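Local atomic coordinates of hypothetical protein, haloacid dehalogenase-like hydrolase (Bacillus subtilis, PDB entry 1NRW), a protein that removes phosphate in vitro from phosphorylated five- and six-carbon sugars and nucleoside monophosphates, and less readily from flavin mononucleotide, with magnesium as cofactor. Residues I85-W96 with A187-L198. Numbering follows the deposited sequence.
Sequences IDKKRAYDILSW and AGWKRYEHAEDL
Gly188 meets the indole of Trp96 where helix 182-192 runs nearly antiparallel to helix 87-99: its bare CA, 3.7 Å from Trp96 CH2, lets the ring come close to the backbone, and the indole sits as a knob among Ala187, Gly188, Arg191 and Tyr192. Arg191 spreads over one indole face. Fully stretched out as far as NE, the side chain carries CD over the six-membered ring as a CH-pi contact and lays the guanidinium flat on the five-membered ring, planes 7° apart and Arg191 CZ 3.6 Å from that ring's centroid, a cation-pi stack. In its own plane, Arg191 NE donates to Tyr192 OH (3.1 Å), which helps fix the group's rotation. Tyr192 turns an edge toward the Trp96 face, while its CE1 packs 3.9 Å from Ile93 CG1. One water joins Asp92 OD1, Arg191 NH2 and Tyr192 OH, supplementing a long Asp92-Arg191 salt bridge. Ala195, which closes the type I turn that starts at Tyr192, touches Arg89 NH2 with a CB small enough to leave the guanidinium room. Asp197 then takes Arg89 side-on: NE to OD2 and NH2 to OD1, both 2.8 Å and nearly straight, each oxygen using its syn lone pair. Bends at chi2 (57°) and chi3 (106°) in Arg89 swing its guanidinium into this nearly coplanar pairing. A leucine in its place would probably leave the Asp197 carboxylate without its paired donors and free to turn. Leu198 opens edge strand 198-201 of the six-stranded sheet, probably the cap, as in Cof-type HAD phosphatases; its CD1 lies over a guanidinium face and meets Ile93 CD1 tip to tip at 3.8 Å. The chemistry implies a stack linking helix to helix and a salt bridge tying helix 87-99 to the following turn, with aliphatic contacts beneath.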
ATOM      1  N   ILE A  85      -7.128  -0.776  14.520  1.00 20.66           N
ATOM      2  CA  ILE A  85      -7.966   0.407  14.675  1.00 20.09           C
ATOM      3  C   ILE A  85      -8.943   0.029  15.785  1.00 21.39           C
ATOM      4  O   ILE A  85      -9.527  -1.058  15.748  1.00 19.35           O
ATOM      5  CB  ILE A  85      -8.793   0.689  13.393  1.00 18.91           C
ATOM      6  CG1 ILE A  85      -7.865   0.998  12.219  1.00 20.54           C
ATOM      7  CG2 ILE A  85      -9.764   1.848  13.637  1.00 17.54           C
ATOM      8  CD1 ILE A  85      -8.584   1.016  10.874  1.00 21.71           C
ATOM      9  N   ASP A  86      -9.109   0.904  16.771  1.00 23.69           N
ATOM     10  CA  ASP A  86     -10.037   0.643  17.868  1.00 27.42           C
ATOM     11  C   ASP A  86     -11.379   0.246  17.260  1.00 27.82           C
ATOM     12  O   ASP A  86     -11.877   0.921  16.360  1.00 25.72           O
ATOM     13  CB  ASP A  86     -10.198   1.898  18.729  1.00 31.10           C
ATOM     14  CG  ASP A  86     -11.227   1.725  19.830  1.00 36.44           C
ATOM     15  OD1 ASP A  86     -12.436   1.673  19.519  1.00 39.50           O
ATOM     16  OD2 ASP A  86     -10.825   1.637  21.009  1.00 39.46           O
ATOM     17  N   LYS A  87     -11.963  -0.843  17.751  1.00 28.65           N
ATOM     18  CA  LYS A  87     -13.232  -1.330  17.219  1.00 30.88           C
ATOM     19  C   LYS A  87     -14.381  -0.329  17.192  1.00 30.49           C
ATOM     20  O   LYS A  87     -15.171  -0.322  16.251  1.00 29.75           O
ATOM     21  CB  LYS A  87     -13.664  -2.601  17.954  1.00 32.85           C
ATOM     22  CG  LYS A  87     -12.889  -3.830  17.512  1.00 36.67           C
ATOM     23  CD  LYS A  87     -13.515  -5.110  18.031  1.00 40.17           C
ATOM     24  CE  LYS A  87     -12.821  -6.331  17.446  1.00 42.26           C
ATOM     25  NZ  LYS A  87     -11.366  -6.349  17.759  1.00 44.39           N
ATOM     26  N   LYS A  88     -14.488   0.516  18.209  1.00 30.71           N
ATOM     27  CA  LYS A  88     -15.562   1.500  18.217  1.00 31.02           C
ATOM     28  C   LYS A  88     -15.325   2.553  17.144  1.00 28.92           C
ATOM     29  O   LYS A  88     -16.270   3.037  16.521  1.00 28.18           O
ATOM     30  CB  LYS A  88     -15.686   2.149  19.596  1.00 34.96           C
ATOM     31  CG  LYS A  88     -16.345   1.234  20.610  1.00 39.49           C
ATOM     32  CD  LYS A  88     -16.554   1.918  21.950  1.00 43.49           C
ATOM     33  CE  LYS A  88     -17.427   1.060  22.850  1.00 45.12           C
ATOM     34  NZ  LYS A  88     -16.879  -0.321  22.985  1.00 48.16           N
ATOM     35  N   ARG A  89     -14.062   2.901  16.922  1.00 27.42           N
ATOM     36  CA  ARG A  89     -13.722   3.876  15.898  1.00 25.63           C
ATOM     37  C   ARG A  89     -13.955   3.242  14.523  1.00 23.71           C
ATOM     38  O   ARG A  89     -14.416   3.903  13.597  1.00 23.52           O
ATOM     39  CB  ARG A  89     -12.261   4.318  16.044  1.00 26.83           C
ATOM     40  CG  ARG A  89     -11.732   5.138  14.877  1.00 28.98           C
ATOM     41  CD  ARG A  89     -12.569   6.383  14.624  1.00 32.75           C
ATOM     42  NE  ARG A  89     -11.899   7.599  15.072  1.00 32.45           N
ATOM     43  CZ  ARG A  89     -12.367   8.827  14.868  1.00 33.82           C
ATOM     44  NH1 ARG A  89     -13.513   9.002  14.226  1.00 34.02           N
ATOM     45  NH2 ARG A  89     -11.679   9.879  15.292  1.00 33.62           N
ATOM     46  N   ALA A  90     -13.640   1.955  14.399  1.00 22.93           N
ATOM     47  CA  ALA A  90     -13.836   1.250  13.134  1.00 22.14           C
ATOM     48  C   ALA A  90     -15.331   1.198  12.825  1.00 22.84           C
ATOM     49  O   ALA A  90     -15.751   1.399  11.682  1.00 20.67           O
ATOM     50  CB  ALA A  90     -13.264  -0.164  13.219  1.00 21.12           C
ATOM     51  N   TYR A  91     -16.133   0.934  13.852  1.00 23.09           N
ATOM     52  CA  TYR A  91     -17.581   0.871  13.676  1.00 24.39           C
ATOM     53  C   TYR A  91     -18.077   2.218  13.165  1.00 24.08           C
ATOM     54  O   TYR A  91     -18.879   2.295  12.234  1.00 22.37           O
ATOM     55  CB  TYR A  91     -18.269   0.556  15.004  1.00 26.07           C
ATOM     56  CG  TYR A  91     -19.754   0.308  14.869  1.00 28.69           C
ATOM     57  CD1 TYR A  91     -20.247  -0.975  14.620  1.00 29.21           C
ATOM     58  CD2 TYR A  91     -20.668   1.358  14.968  1.00 29.83           C
ATOM     59  CE1 TYR A  91     -21.617  -1.209  14.475  1.00 30.02           C
ATOM     60  CE2 TYR A  91     -22.040   1.137  14.823  1.00 31.46           C
ATOM     61  CZ  TYR A  91     -22.504  -0.147  14.577  1.00 31.13           C
ATOM     62  OH  TYR A  91     -23.857  -0.366  14.431  1.00 33.06           O
ATOM     63  N   ASP A  92     -17.584   3.279  13.789  1.00 26.08           N
ATOM     64  CA  ASP A  92     -17.951   4.641  13.440  1.00 27.51           C
ATOM     65  C   ASP A  92     -17.625   4.948  11.979  1.00 26.25           C
ATOM     66  O   ASP A  92     -18.461   5.460  11.237  1.00 24.86           O
ATOM     67  CB  ASP A  92     -17.198   5.611  14.353  1.00 33.45           C
ATOM     68  CG  ASP A  92     -17.911   6.932  14.516  1.00 39.47           C
ATOM     69  OD1 ASP A  92     -18.155   7.612  13.495  1.00 42.72           O
ATOM     70  OD2 ASP A  92     -18.230   7.287  15.674  1.00 43.92           O
ATOM     71  N   ILE A  93     -16.399   4.633  11.577  1.00 23.67           N
ATOM     72  CA  ILE A  93     -15.949   4.878  10.212  1.00 21.81           C
ATOM     73  C   ILE A  93     -16.758   4.107   9.177  1.00 21.06           C
ATOM     74  O   ILE A  93     -17.217   4.676   8.185  1.00 20.50           O
ATOM     75  CB  ILE A  93     -14.458   4.496  10.051  1.00 21.96           C
ATOM     76  CG1 ILE A  93     -13.600   5.384  10.955  1.00 22.55           C
ATOM     77  CG2 ILE A  93     -14.033   4.642   8.597  1.00 21.28           C
ATOM     78  CD1 ILE A  93     -12.150   4.958  11.045  1.00 23.77           C
ATOM     79  N   LEU A  94     -16.927   2.810   9.402  1.00 21.33           N
ATOM     80  CA  LEU A  94     -17.663   1.977   8.461  1.00 21.04           C
ATOM     81  C   LEU A  94     -19.134   2.354   8.367  1.00 22.59           C
ATOM     82  O   LEU A  94     -19.712   2.343   7.278  1.00 22.12           O
ATOM     83  CB  LEU A  94     -17.501   0.503   8.837  1.00 19.63           C
ATOM     84  CG  LEU A  94     -16.035   0.049   8.780  1.00 20.83           C
ATOM     85  CD1 LEU A  94     -15.895  -1.372   9.294  1.00 21.30           C
ATOM     86  CD2 LEU A  94     -15.532   0.148   7.342  1.00 19.80           C
ATOM     87  N   SER A  95     -19.744   2.698   9.497  1.00 23.62           N
ATOM     88  CA  SER A  95     -21.149   3.087   9.482  1.00 25.87           C
ATOM     89  C   SER A  95     -21.303   4.336   8.621  1.00 25.31           C
ATOM     90  O   SER A  95     -22.244   4.444   7.832  1.00 26.31           O
ATOM     91  CB  SER A  95     -21.646   3.370  10.904  1.00 26.68           C
ATOM     92  OG  SER A  95     -20.944   4.454  11.483  1.00 32.53           O
ATOM     93  N   TRP A  96     -20.370   5.274   8.764  1.00 24.27           N
ATOM     94  CA  TRP A  96     -20.413   6.511   7.989  1.00 24.07           C
ATOM     95  C   TRP A  96     -20.182   6.254   6.497  1.00 24.17           C
ATOM     96  O   TRP A  96     -20.941   6.738   5.653  1.00 24.30           O
ATOM     97  CB  TRP A  96     -19.366   7.505   8.505  1.00 24.59           C
ATOM     98  CG  TRP A  96     -19.460   8.850   7.835  1.00 25.34           C
ATOM     99  CD1 TRP A  96     -20.406   9.810   8.056  1.00 26.86           C
ATOM    100  CD2 TRP A  96     -18.614   9.352   6.790  1.00 25.98           C
ATOM    101  NE1 TRP A  96     -20.205  10.878   7.211  1.00 26.78           N
ATOM    102  CE2 TRP A  96     -19.112  10.624   6.424  1.00 25.83           C
ATOM    103  CE3 TRP A  96     -17.485   8.852   6.127  1.00 25.07           C
ATOM    104  CZ2 TRP A  96     -18.521  11.401   5.421  1.00 25.98           C
ATOM    105  CZ3 TRP A  96     -16.896   9.629   5.128  1.00 25.28           C
ATOM    106  CH2 TRP A  96     -17.418  10.889   4.788  1.00 24.22           C
ATOM    107  N   ALA A 187     -15.131  15.584   1.283  1.00 21.60           N
ATOM    108  CA  ALA A 187     -15.880  15.422   2.527  1.00 21.94           C
ATOM    109  C   ALA A 187     -15.236  14.369   3.427  1.00 22.13           C
ATOM    110  O   ALA A 187     -15.164  14.539   4.646  1.00 21.67           O
ATOM    111  CB  ALA A 187     -17.326  15.036   2.224  1.00 20.77           C
ATOM    112  N   GLY A 188     -14.780  13.276   2.822  1.00 21.19           N
ATOM    113  CA  GLY A 188     -14.143  12.228   3.595  1.00 20.65           C
ATOM    114  C   GLY A 188     -12.844  12.725   4.196  1.00 21.19           C
ATOM    115  O   GLY A 188     -12.542  12.460   5.361  1.00 20.09           O
ATOM    116  N   TRP A 189     -12.077  13.464   3.403  1.00 21.02           N
ATOM    117  CA  TRP A 189     -10.799  13.989   3.859  1.00 22.47           C
ATOM    118  C   TRP A 189     -10.992  14.975   5.013  1.00 24.11           C
ATOM    119  O   TRP A 189     -10.291  14.902   6.027  1.00 24.04           O
ATOM    120  CB  TRP A 189     -10.067  14.665   2.694  1.00 22.79           C
ATOM    121  CG  TRP A 189      -8.589  14.764   2.899  1.00 22.10           C
ATOM    122  CD1 TRP A 189      -7.906  15.783   3.505  1.00 23.20           C
ATOM    123  CD2 TRP A 189      -7.610  13.781   2.547  1.00 22.34           C
ATOM    124  NE1 TRP A 189      -6.565  15.492   3.551  1.00 23.52           N
ATOM    125  CE2 TRP A 189      -6.354  14.268   2.972  1.00 23.58           C
ATOM    126  CE3 TRP A 189      -7.672  12.529   1.917  1.00 23.30           C
ATOM    127  CZ2 TRP A 189      -5.168  13.551   2.784  1.00 22.38           C
ATOM    128  CZ3 TRP A 189      -6.492  11.814   1.733  1.00 21.21           C
ATOM    129  CH2 TRP A 189      -5.258  12.329   2.167  1.00 23.25           C
ATOM    130  N   LYS A 190     -11.948  15.886   4.863  1.00 25.19           N
ATOM    131  CA  LYS A 190     -12.226  16.883   5.899  1.00 27.45           C
ATOM    132  C   LYS A 190     -12.657  16.243   7.214  1.00 26.00           C
ATOM    133  O   LYS A 190     -12.322  16.727   8.298  1.00 24.75           O
ATOM    134  CB  LYS A 190     -13.332  17.840   5.445  1.00 29.85           C
ATOM    135  CG  LYS A 190     -12.984  18.716   4.260  1.00 36.30           C
ATOM    136  CD  LYS A 190     -14.160  19.616   3.902  1.00 40.48           C
ATOM    137  CE  LYS A 190     -13.876  20.441   2.653  1.00 43.41           C
ATOM    138  NZ  LYS A 190     -15.044  21.284   2.270  1.00 45.02           N
ATOM    139  N   ARG A 191     -13.405  15.153   7.108  1.00 25.12           N
ATOM    140  CA  ARG A 191     -13.911  14.452   8.279  1.00 24.85           C
ATOM    141  C   ARG A 191     -12.841  13.794   9.145  1.00 25.01           C
ATOM    142  O   ARG A 191     -12.970  13.764  10.368  1.00 25.31           O
ATOM    143  CB  ARG A 191     -14.933  13.397   7.839  1.00 25.33           C
ATOM    144  CG  ARG A 191     -15.631  12.671   8.981  1.00 25.45           C
ATOM    145  CD  ARG A 191     -16.616  11.639   8.443  1.00 28.02           C
ATOM    146  NE  ARG A 191     -17.289  10.903   9.511  1.00 30.07           N
ATOM    147  CZ  ARG A 191     -18.264  11.399  10.265  1.00 31.70           C
ATOM    148  NH1 ARG A 191     -18.692  12.638  10.066  1.00 32.64           N
ATOM    149  NH2 ARG A 191     -18.811  10.657  11.219  1.00 31.85           N
ATOM    150  N   TYR A 192     -11.780  13.286   8.524  1.00 24.14           N
ATOM    151  CA  TYR A 192     -10.733  12.593   9.272  1.00 24.76           C
ATOM    152  C   TYR A 192      -9.350  13.234   9.298  1.00 24.19           C
ATOM    153  O   TYR A 192      -8.466  12.757  10.010  1.00 25.26           O
ATOM    154  CB  TYR A 192     -10.608  11.164   8.740  1.00 23.27           C
ATOM    155  CG  TYR A 192     -11.890  10.378   8.868  1.00 24.65           C
ATOM    156  CD1 TYR A 192     -12.339   9.946  10.115  1.00 24.85           C
ATOM    157  CD2 TYR A 192     -12.678  10.106   7.751  1.00 23.78           C
ATOM    158  CE1 TYR A 192     -13.546   9.263  10.249  1.00 25.95           C
ATOM    159  CE2 TYR A 192     -13.888   9.423   7.876  1.00 24.28           C
ATOM    160  CZ  TYR A 192     -14.314   9.007   9.127  1.00 25.39           C
ATOM    161  OH  TYR A 192     -15.507   8.335   9.264  1.00 26.73           O
ATOM    162  N   GLU A 193      -9.156  14.313   8.551  1.00 25.32           N
ATOM    163  CA  GLU A 193      -7.842  14.942   8.505  1.00 26.17           C
ATOM    164  C   GLU A 193      -7.331  15.436   9.862  1.00 27.69           C
ATOM    165  O   GLU A 193      -6.123  15.571  10.054  1.00 26.65           O
ATOM    166  CB  GLU A 193      -7.833  16.082   7.477  1.00 27.71           C
ATOM    167  CG  GLU A 193      -8.590  17.339   7.870  1.00 30.44           C
ATOM    168  CD  GLU A 193      -8.621  18.364   6.745  1.00 32.43           C
ATOM    169  OE1 GLU A 193      -7.666  18.388   5.940  1.00 32.55           O
ATOM    170  OE2 GLU A 193      -9.590  19.151   6.667  1.00 34.70           O
ATOM    171  N   HIS A 194      -8.239  15.688  10.802  1.00 28.47           N
ATOM    172  CA  HIS A 194      -7.847  16.162  12.130  1.00 31.53           C
ATOM    173  C   HIS A 194      -7.978  15.104  13.227  1.00 31.72           C
ATOM    174  O   HIS A 194      -7.743  15.397  14.401  1.00 31.18           O
ATOM    175  CB  HIS A 194      -8.670  17.393  12.525  1.00 33.87           C
ATOM    176  CG  HIS A 194      -8.389  18.605  11.694  1.00 36.44           C
ATOM    177  ND1 HIS A 194      -7.133  19.162  11.591  1.00 38.50           N
ATOM    178  CD2 HIS A 194      -9.205  19.372  10.931  1.00 38.44           C
ATOM    179  CE1 HIS A 194      -7.186  20.220  10.801  1.00 38.94           C
ATOM    180  NE2 HIS A 194      -8.432  20.369  10.387  1.00 39.62           N
ATOM    181  N   ALA A 195      -8.355  13.884  12.853  1.00 30.71           N
ATOM    182  CA  ALA A 195      -8.502  12.804  13.827  1.00 30.50           C
ATOM    183  C   ALA A 195      -7.122  12.344  14.291  1.00 31.67           C
ATOM    184  O   ALA A 195      -6.383  11.701  13.542  1.00 30.02           O
ATOM    185  CB  ALA A 195      -9.272  11.641  13.210  1.00 29.61           C
ATOM    186  N   GLU A 196      -6.787  12.666  15.536  1.00 31.09           N
ATOM    187  CA  GLU A 196      -5.482  12.326  16.091  1.00 31.46           C
ATOM    188  C   GLU A 196      -5.280  10.849  16.407  1.00 28.90           C
ATOM    189  O   GLU A 196      -4.157  10.416  16.660  1.00 28.88           O
ATOM    190  CB  GLU A 196      -5.228  13.169  17.343  1.00 35.14           C
ATOM    191  CG  GLU A 196      -5.501  14.648  17.124  1.00 41.49           C
ATOM    192  CD  GLU A 196      -4.353  15.531  17.563  1.00 46.02           C
ATOM    193  OE1 GLU A 196      -3.227  15.336  17.056  1.00 48.99           O
ATOM    194  OE2 GLU A 196      -4.576  16.423  18.409  1.00 48.13           O
ATOM    195  N   ASP A 197      -6.361  10.076  16.395  1.00 26.42           N
ATOM    196  CA  ASP A 197      -6.270   8.649  16.681  1.00 23.83           C
ATOM    197  C   ASP A 197      -6.162   7.840  15.388  1.00 22.48           C
ATOM    198  O   ASP A 197      -6.124   6.613  15.420  1.00 22.96           O
ATOM    199  CB  ASP A 197      -7.500   8.188  17.473  1.00 25.51           C
ATOM    200  CG  ASP A 197      -8.803   8.414  16.722  1.00 26.11           C
ATOM    201  OD1 ASP A 197      -8.999   9.526  16.189  1.00 26.75           O
ATOM    202  OD2 ASP A 197      -9.635   7.484  16.669  1.00 26.89           O
ATOM    203  N   LEU A 198      -6.093   8.533  14.257  1.00 19.74           N
ATOM    204  CA  LEU A 198      -6.018   7.863  12.962  1.00 20.09           C
ATOM    205  C   LEU A 198      -4.946   8.415  12.035  1.00 19.82           C
ATOM    206  O   LEU A 198      -4.432   9.517  12.238  1.00 19.44           O
ATOM    207  CB  LEU A 198      -7.365   7.981  12.245  1.00 18.20           C
ATOM    208  CG  LEU A 198      -8.604   7.392  12.921  1.00 19.61           C
ATOM    209  CD1 LEU A 198      -9.855   7.804  12.141  1.00 20.23           C
ATOM    210  CD2 LEU A 198      -8.476   5.876  12.994  1.00 20.49           C
TER
HETATM  211  O   HOH W   1     -16.468   8.510  11.886  1.00 32.84           O